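Local coordinates for alpha-1,3-glucanase (Streptomyces thermodiastaticus, PDB 7C7D), which probably hydrolyses internal alpha-1,3-glucosidic linkages of alpha-1,3-glucan, as a thermostable glycoside hydrolase of family GH87, at residues D491-D496 with G521-N526; G528-Q533 with T550-I555; V545-T550 with S576-T581. One frame throughout, in Å; residues are numbered along the deposited sequence. Where two conformers were deposited one is given.

Contact 1. Residues D491-D496 with G521-N526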
loop_
_atom_site.group_PDB
_atom_site.type_symbol
_atom_site.label_atom_id
_atom_site.label_comp_id
_atom_site.label_asym_id
_atom_site.label_seq_id
_atom_site.Cartn_x
_atom_site.Cartn_y
_atom_site.Cartn_z
ATOM N N ASP A 491 20.766 2.280 5.182
ATOM C CA ASP A 491 20.421 0.892 5.481
ATOM C C ASP A 491 19.257 0.393 4.632
ATOM O O ASP A 491 18.254 -0.122 5.124
ATOM C CB ASP A 491 20.182 0.683 6.971
ATOM C CG ASP A 491 21.458 0.797 7.771
ATOM O OD1 ASP A 491 22.550 0.839 7.157
ATOM O OD2 ASP A 491 21.377 0.848 9.010
ATOM N N THR A 492 19.411 0.536 3.323
ATOM C CA THR A 492 18.387 0.110 2.377
ATOM C C THR A 492 18.760 -1.246 1.792
ATOM O O THR A 492 19.897 -1.450 1.356
ATOM C CB THR A 492 18.239 1.119 1.235
ATOM O OG1 THR A 492 18.149 2.444 1.762
ATOM C CG2 THR A 492 16.974 0.843 0.444
ATOM N N THR A 493 17.800 -2.158 1.762
ATOM C CA THR A 493 17.949 -3.439 1.084
ATOM C C THR A 493 17.124 -3.368 -0.192
ATOM O O THR A 493 15.923 -3.095 -0.134
ATOM C CB THR A 493 17.473 -4.573 1.990
ATOM O OG1 THR A 493 18.276 -4.583 3.175
ATOM C CG2 THR A 493 17.578 -5.920 1.297
ATOM N N ILE A 494 17.773 -3.575 -1.336
ATOM C CA ILE A 494 17.119 -3.491 -2.641
ATOM C C ILE A 494 17.395 -4.798 -3.376
ATOM O O ILE A 494 18.555 -5.117 -3.662
ATOM C CB ILE A 494 17.588 -2.274 -3.460
ATOM C CG1 ILE A 494 17.365 -0.978 -2.667
ATOM C CG2 ILE A 494 16.868 -2.241 -4.793
ATOM C CD1 ILE A 494 17.766 0.297 -3.393
ATOM N N THR A 495 16.340 -5.564 -3.654
ATOM C CA THR A 495 16.488 -6.941 -4.101
ATOM C C THR A 495 15.645 -7.186 -5.344
ATOM O O THR A 495 14.450 -6.857 -5.367
ATOM C CB THR A 495 16.045 -7.888 -2.982
ATOM O OG1 THR A 495 16.804 -7.592 -1.804
ATOM C CG2 THR A 495 16.234 -9.358 -3.370
ATOM N N ASP A 496 16.267 -7.771 -6.370
ATOM C CA ASP A 496 15.549 -8.259 -7.547
ATOM C C ASP A 496 14.822 -7.132 -8.279
ATOM O O ASP A 496 13.693 -7.293 -8.750
ATOM C CB ASP A 496 14.598 -9.406 -7.191
ATOM C CG ASP A 496 15.325 -10.605 -6.594
ATOM O OD1 ASP A 496 16.540 -10.752 -6.824
ATOM O OD2 ASP A 496 14.682 -11.415 -5.892
ATOM N N GLY A 521 24.977 2.870 3.294
ATOM C CA GLY A 521 24.634 1.546 3.757
ATOM C C GLY A 521 23.528 0.948 2.919
ATOM O O GLY A 521 22.368 1.343 3.056
ATOM N N ALA A 522 23.862 0.015 2.038
ATOM C CA ALA A 522 22.833 -0.639 1.252
ATOM C C ALA A 522 23.320 -2.021 0.863
ATOM O O ALA A 522 24.516 -2.244 0.648
ATOM C CB ALA A 522 22.451 0.170 0.006
ATOM N N ALA A 523 22.380 -2.951 0.799
ATOM C CA ALA A 523 22.604 -4.294 0.277
ATOM C C ALA A 523 21.753 -4.409 -0.977
ATOM O O ALA A 523 20.521 -4.468 -0.896
ATOM C CB ALA A 523 22.201 -5.351 1.301
ATOM N N VAL A 524 22.404 -4.406 -2.135
ATOM C CA VAL A 524 21.732 -4.357 -3.428
ATOM C C VAL A 524 22.049 -5.658 -4.145
ATOM O O VAL A 524 23.219 -5.987 -4.354
ATOM C CB VAL A 524 22.198 -3.141 -4.245
ATOM C CG1 VAL A 524 21.486 -3.084 -5.581
ATOM C CG2 VAL A 524 21.981 -1.843 -3.460
ATOM N N LYS A 525 21.021 -6.402 -4.521
ATOM C CA LYS A 525 21.210 -7.723 -5.100
ATOM C C LYS A 525 20.316 -7.895 -6.317
ATOM O O LYS A 525 19.122 -7.567 -6.276
ATOM C CB LYS A 525 20.897 -8.820 -4.077
ATOM C CG LYS A 525 21.931 -8.962 -2.970
ATOM C CD LYS A 525 21.620 -10.138 -2.045
ATOM C CE LYS A 525 20.975 -11.298 -2.793
ATOM N NZ LYS A 525 19.486 -11.296 -2.670
ATOM N N ASN A 526 20.905 -8.414 -7.397
ATOM C CA ASN A 526 20.175 -8.793 -8.608
ATOM C C ASN A 526 19.400 -7.617 -9.201
ATOM O O ASN A 526 18.176 -7.641 -9.341
ATOM C CB ASN A 526 19.277 -10.010 -8.373
ATOM C CG ASN A 526 20.048 -11.214 -7.882
ATOM O OD1 ASN A 526 19.503 -12.065 -7.181
ATOM N ND2 ASN A 526 21.324 -11.294 -8.249
HETATM O O HOH W 1 20.806 3.245 1.797
HETATM O O HOH W 2 19.525 -7.138 -1.321
#
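Thr492 and Ala522 open a parallel ladder in which five backbone hydrogen bonds alternate direction between strands 492-495 and 521-526, whose axes approach to 4.7 Å at an angle of 8°. Gly521 O accepts Thr492 N and also a proton from a water that is bonded to Thr492 OG1, at 2.8 Å from that hydroxyl, so one carbonyl has two donors. Thr492 O takes Ala523 N in its carbonyl plane. The next pair reverses: Ile494 N gives to Ala523 O at 2.9 Å with an N-H...O angle of 167°, and a second water, bonded to Thr495 OG1, donates to the same Ala523 O. Lys525 N then reaches Ile494 O almost in line with the C=O bond, and Asp496 N closes the series on Lys525 O.

Between these bonds the CA-H groups of Ala522 and Val524 turn to the same carbonyls of Thr492 and Ile494. Thr495 and Lys525 run side by side on one face; with Thr495 OG1 at chi1 -56°, CG2 is anti to its N, which sets this methyl 3.8 Å from Lys525 NZ. On the other face Ile494 CB meets Val524 CG2 at 4.4 Å, both side chains resting on Ala501 and Phe502. In-register stacking of parallel strands from successive coils, with like faces aligned, is characteristic of parallel beta-helices, here consistent with the right-handed one of pectate lyase-like proteins.

Contact 2. Residues G528-Q533 with T550-I555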
loop_
_atom_site.group_PDB
_atom_site.type_symbol
_atom_site.label_atom_id
_atom_site.label_comp_id
_atom_site.label_asym_id
_atom_site.label_seq_id
_atom_site.Cartn_x
_atom_site.Cartn_y
_atom_site.Cartn_z
ATOM N N GLY A 528 18.464 -5.345 -12.334
ATOM C CA GLY A 528 18.372 -5.600 -13.764
ATOM C C GLY A 528 19.292 -4.726 -14.596
ATOM O O GLY A 528 19.923 -5.200 -15.548
ATOM N N THR A 529 19.396 -3.442 -14.250
ATOM C CA THR A 529 20.242 -2.539 -15.019
ATOM C C THR A 529 21.385 -1.976 -14.176
ATOM O O THR A 529 22.455 -2.587 -14.110
ATOM C CB THR A 529 19.413 -1.435 -15.691
ATOM O OG1 THR A 529 18.669 -0.717 -14.703
ATOM C CG2 THR A 529 18.441 -2.031 -16.714
ATOM N N VAL A 530 21.177 -0.833 -13.523
ATOM C CA VAL A 530 22.263 -0.122 -12.855
ATOM C C VAL A 530 21.939 0.100 -11.384
ATOM O O VAL A 530 20.778 0.259 -10.990
ATOM C CB VAL A 530 22.609 1.214 -13.550
ATOM C CG1 VAL A 530 23.091 0.965 -14.970
ATOM C CG2 VAL A 530 21.403 2.154 -13.553
ATOM N N VAL A 531 22.994 0.146 -10.566
ATOM C CA VAL A 531 22.808 0.480 -9.153
ATOM C C VAL A 531 22.408 1.944 -8.987
ATOM O O VAL A 531 21.554 2.277 -8.153
ATOM C CB VAL A 531 24.062 0.105 -8.339
ATOM C CG1 VAL A 531 23.895 0.521 -6.886
ATOM C CG2 VAL A 531 24.302 -1.393 -8.443
ATOM N N VAL A 532 23.000 2.836 -9.780
ATOM C CA VAL A 532 22.716 4.265 -9.727
ATOM C C VAL A 532 22.360 4.736 -11.129
ATOM O O VAL A 532 23.184 4.648 -12.050
ATOM C CB VAL A 532 23.895 5.085 -9.177
ATOM C CG1 VAL A 532 23.561 6.578 -9.225
ATOM C CG2 VAL A 532 24.230 4.662 -7.755
ATOM N N GLN A 533 21.135 5.243 -11.287
ATOM C CA GLN A 533 20.651 5.827 -12.532
ATOM C C GLN A 533 20.557 7.331 -12.283
ATOM O O GLN A 533 19.603 7.804 -11.662
ATOM C CB GLN A 533 19.298 5.220 -12.881
ATOM C CG GLN A 533 18.677 5.714 -14.176
ATOM C CD GLN A 533 17.342 5.052 -14.453
ATOM O OE1 GLN A 533 17.223 3.824 -14.421
ATOM N NE2 GLN A 533 16.328 5.860 -14.724
ATOM N N THR A 550 24.696 -7.260 -10.558
ATOM C CA THR A 550 24.277 -6.069 -11.287
ATOM C C THR A 550 24.293 -6.365 -12.781
ATOM O O THR A 550 25.317 -6.788 -13.323
ATOM C CB THR A 550 25.211 -4.917 -10.944
ATOM O OG1 THR A 550 25.154 -4.685 -9.533
ATOM C CG2 THR A 550 24.811 -3.651 -11.680
ATOM N N GLY A 551 23.161 -6.133 -13.448
ATOM C CA GLY A 551 23.003 -6.625 -14.805
ATOM C C GLY A 551 23.770 -5.832 -15.846
ATOM O O GLY A 551 24.362 -6.414 -16.759
ATOM N N ALA A 552 23.758 -4.503 -15.745
ATOM C CA ALA A 552 24.320 -3.667 -16.805
ATOM C C ALA A 552 25.569 -2.903 -16.392
ATOM O O ALA A 552 26.580 -2.974 -17.093
ATOM C CB ALA A 552 23.261 -2.707 -17.372
ATOM N N ALA A 553 25.528 -2.165 -15.285
ATOM C CA ALA A 553 26.668 -1.368 -14.846
ATOM C C ALA A 553 26.393 -0.849 -13.442
ATOM O O ALA A 553 25.251 -0.828 -12.980
ATOM C CB ALA A 553 26.920 -0.174 -15.772
ATOM N N GLY A 554 27.454 -0.396 -12.775
ATOM C CA GLY A 554 27.262 0.263 -11.493
ATOM C C GLY A 554 26.493 1.566 -11.621
ATOM O O GLY A 554 25.513 1.795 -10.902
ATOM N N ILE A 555 26.919 2.429 -12.547
ATOM C CA ILE A 555 26.434 3.800 -12.654
ATOM C C ILE A 555 26.092 4.109 -14.101
ATOM O O ILE A 555 26.892 3.841 -15.004
ATOM C CB ILE A 555 27.490 4.819 -12.182
ATOM C CG1 ILE A 555 27.917 4.582 -10.735
ATOM C CG2 ILE A 555 26.985 6.252 -12.372
ATOM C CD1 ILE A 555 29.088 5.448 -10.324
#
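Thr550 meets Val531, the corner residue of the preceding coil of the parallel beta-helix, and the residues after it follow that coil in parallel register. The Thr550 and Val531 side chains cross at about a right angle, with Val531 CG2 3.6 Å from Thr550 OG1. The other branch, CG2, lies anti to the Thr550 backbone N (chi1 -59° for OG1), which brings this methyl to the carbonyl oxygen of Thr529.

At Gly551 the chain passes close to the carbonyl of Gly528, and its CA-H makes a contact with Gly528 O, the Gly551 CA lying 3.5 Å from that oxygen. Ala552 N donates to Thr529 O at 2.8 Å, while the Ala552 CB sits 3.4 Å from the same oxygen. Ala553 N adds a weak, longer bond to Thr529 O, so two consecutive amides converge on one carbonyl. Ala553 then bridges Val530: its O accepts the CA-H of Val530 and a weak bond from Val531 N, and its CB packs against Val530 CG1 at 4.1 Å.

Gly554 turns the corner on this coil, beside Val531, which turns it on the coil before. Its amide is bonded to Thr580 OG1, and its carbonyl turns to the preceding coil. Ile555 resumes the ladder beside Val532, on a face also lined by Trp578; CG1 of Ile555 stands 4.3 Å from Val532 CB. The register is secured there by Val532 N, which lies 2.9 Å from Gly554 O, close to the line of its C=O bond (C=O...N angle 165°), though the N-H...O angle itself is bent to 151°.

Contact 3. Residues V545-T550 with S576-T581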
loop_
_atom_site.group_PDB
_atom_site.type_symbol
_atom_site.label_atom_id
_atom_site.label_comp_id
_atom_site.label_asym_id
_atom_site.label_seq_id
_atom_site.Cartn_x
_atom_site.Cartn_y
_atom_site.Cartn_z
ATOM N N VAL A 545 27.735 0.898 0.076
ATOM C CA VAL A 545 26.769 0.239 -0.795
ATOM C C VAL A 545 27.429 -1.009 -1.363
ATOM O O VAL A 545 28.399 -0.917 -2.121
ATOM C CB VAL A 545 26.289 1.178 -1.907
ATOM C CG1 VAL A 545 25.370 0.434 -2.878
ATOM C CG2 VAL A 545 25.581 2.386 -1.300
ATOM N N THR A 546 26.923 -2.177 -0.968
ATOM C CA THR A 546 27.421 -3.470 -1.431
ATOM C C THR A 546 26.438 -4.024 -2.456
ATOM O O THR A 546 25.269 -4.249 -2.132
ATOM C CB THR A 546 27.507 -4.436 -0.247
ATOM O OG1 THR A 546 28.344 -3.882 0.779
ATOM C CG2 THR A 546 28.056 -5.786 -0.690
ATOM N N ALA A 547 26.907 -4.260 -3.679
ATOM C CA ALA A 547 26.058 -4.752 -4.755
ATOM C C ALA A 547 26.575 -6.089 -5.259
ATOM O O ALA A 547 27.791 -6.302 -5.358
ATOM C CB ALA A 547 26.019 -3.761 -5.922
ATOM N N THR A 548 25.650 -6.986 -5.587
ATOM C CA THR A 548 25.970 -8.221 -6.288
ATOM C C THR A 548 24.929 -8.419 -7.383
ATOM O O THR A 548 23.799 -7.940 -7.274
ATOM C CB THR A 548 25.966 -9.443 -5.355
ATOM O OG1 THR A 548 24.683 -9.578 -4.731
ATOM C CG2 THR A 548 27.028 -9.301 -4.270
ATOM N N GLY A 549 25.313 -9.121 -8.443
ATOM C CA GLY A 549 24.355 -9.420 -9.500
ATOM C C GLY A 549 23.831 -8.210 -10.246
ATOM O O GLY A 549 22.633 -8.137 -10.547
ATOM N N THR A 550 24.696 -7.260 -10.558
ATOM C CA THR A 550 24.277 -6.069 -11.287
ATOM C C THR A 550 24.293 -6.365 -12.781
ATOM O O THR A 550 25.317 -6.788 -13.323
ATOM C CB THR A 550 25.211 -4.917 -10.944
ATOM O OG1 THR A 550 25.154 -4.685 -9.533
ATOM C CG2 THR A 550 24.811 -3.651 -11.680
ATOM N N SER A 576 31.212 -1.654 -2.925
ATOM C CA SER A 576 31.780 -2.771 -3.664
ATOM C C SER A 576 30.745 -3.357 -4.609
ATOM O O SER A 576 29.542 -3.307 -4.344
ATOM C CB SER A 576 32.304 -3.872 -2.732
ATOM O OG SER A 576 31.250 -4.464 -1.992
ATOM N N GLY A 577 31.230 -3.916 -5.716
ATOM C CA GLY A 577 30.389 -4.619 -6.657
ATOM C C GLY A 577 29.738 -3.763 -7.716
ATOM O O GLY A 577 29.031 -4.306 -8.577
ATOM N N TRP A 578 29.950 -2.449 -7.696
ATOM C CA TRP A 578 29.334 -1.576 -8.687
ATOM C C TRP A 578 30.317 -0.517 -9.167
ATOM O O TRP A 578 29.940 0.626 -9.447
ATOM C CB TRP A 578 28.011 -0.979 -8.189
ATOM C CG TRP A 578 28.091 -0.177 -6.919
ATOM C CD1 TRP A 578 28.290 -0.656 -5.648
ATOM C CD2 TRP A 578 27.948 1.244 -6.792
ATOM N NE1 TRP A 578 28.298 0.381 -4.747
ATOM C CE2 TRP A 578 28.087 1.556 -5.421
ATOM C CE3 TRP A 578 27.726 2.282 -7.703
ATOM C CZ2 TRP A 578 28.004 2.862 -4.940
ATOM C CZ3 TRP A 578 27.646 3.578 -7.224
ATOM C CH2 TRP A 578 27.785 3.858 -5.851
ATOM N N ASP A 579 31.590 -0.898 -9.307
ATOM C CA ASP A 579 32.664 0.035 -9.662
ATOM C C ASP A 579 32.823 0.210 -11.162
ATOM O O ASP A 579 33.939 0.359 -11.660
ATOM C CB ASP A 579 33.982 -0.392 -9.021
ATOM C CG ASP A 579 34.831 0.794 -8.580
ATOM O OD1 ASP A 579 34.449 1.951 -8.867
ATOM O OD2 ASP A 579 35.878 0.566 -7.937
ATOM N N THR A 580 31.718 0.203 -11.898
ATOM C CA THR A 580 31.725 0.402 -13.335
ATOM C C THR A 580 30.699 1.459 -13.711
ATOM O O THR A 580 29.687 1.641 -13.028
ATOM C CB THR A 580 31.409 -0.895 -14.092
ATOM O OG1 THR A 580 30.068 -1.303 -13.797
ATOM C CG2 THR A 580 32.398 -2.003 -13.722
ATOM N N THR A 581 30.979 2.136 -14.819
ATOM C CA THR A 581 30.120 3.161 -15.383
ATOM C C THR A 581 29.725 2.746 -16.793
ATOM O O THR A 581 30.567 2.289 -17.577
ATOM C CB THR A 581 30.853 4.500 -15.395
ATOM O OG1 THR A 581 31.194 4.859 -14.050
ATOM C CG2 THR A 581 29.985 5.582 -15.996
HETATM O O HOH W 3 30.746 -3.037 0.218
HETATM O O HOH W 4 29.907 -6.607 -3.409
HETATM O O HOH W 5 27.195 -6.214 -8.704
#
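Trp578 and Val545 bury more surface here than any other residues, with Ala547 and Ser576 next, in a contact where a loop following strand 567-571 closes against strand 545-548 near the C-terminal end of the parallel beta-helix. The indole edge does the binding: Trp578 NE1 donates to Val545 O at 2.9 Å, and that oxygen lies only 7° out of the ring plane. Seen from the acceptor, the donor stands above the carbonyl plane, 48° out of it. Ser576 N reaches the same Val545 O from the opposite face of that plane, so two N-H groups grip one carbonyl from both sides. The Val545 side chain crosses the indole at about a right angle, CG1 coming to 3.5 Å from NE1 and CB to 3.9 Å from CZ2. With CG of Trp578 set between its backbone N and carbonyl carbon (chi1 58°), the ring turns back toward the strand. Val531, Val532 and Ile555 also touch Trp578, so it packs against strands 530-534 and 553-557 of the beta-helix.

A single beta bridge, Thr546 with Ser576, joins the backbones: Ala547 N donates to Ser576 O, its CB packs obliquely against Trp578 CD1, and Ala547 O faces the CA-H of Gly577. Ser576 OG shares one water with Thr546 OG1 and another with Ala547 O. Further along, where Thr550 rejoins the contact, a water bonded to its OG1 donates to Gly577 O, 2.7 Å from that carbonyl oxygen.

The three contacts lie near the C-terminal end of the beta-helix, on the same side of the chain's centre. Contacts 1 and 3 are about 11 Å apart between centres and share a sheet: strands 517-527 and 538-550 are neighbours, with Ala522 and Val524 probably bonded to Thr546. Contact 2, about 12 Å from contact 1 and 8 Å from contact 3, belongs to another face, where strands 530-534 and 553-557 adjoin. Contact 1 closes before the other two open; those interleave along the chain and share Thr550. Thr580 OG1 and O probably bond to Gly554 N and Ile555 N, so the loop after strand 567-571 runs along 553-557, the outermost strand of that face.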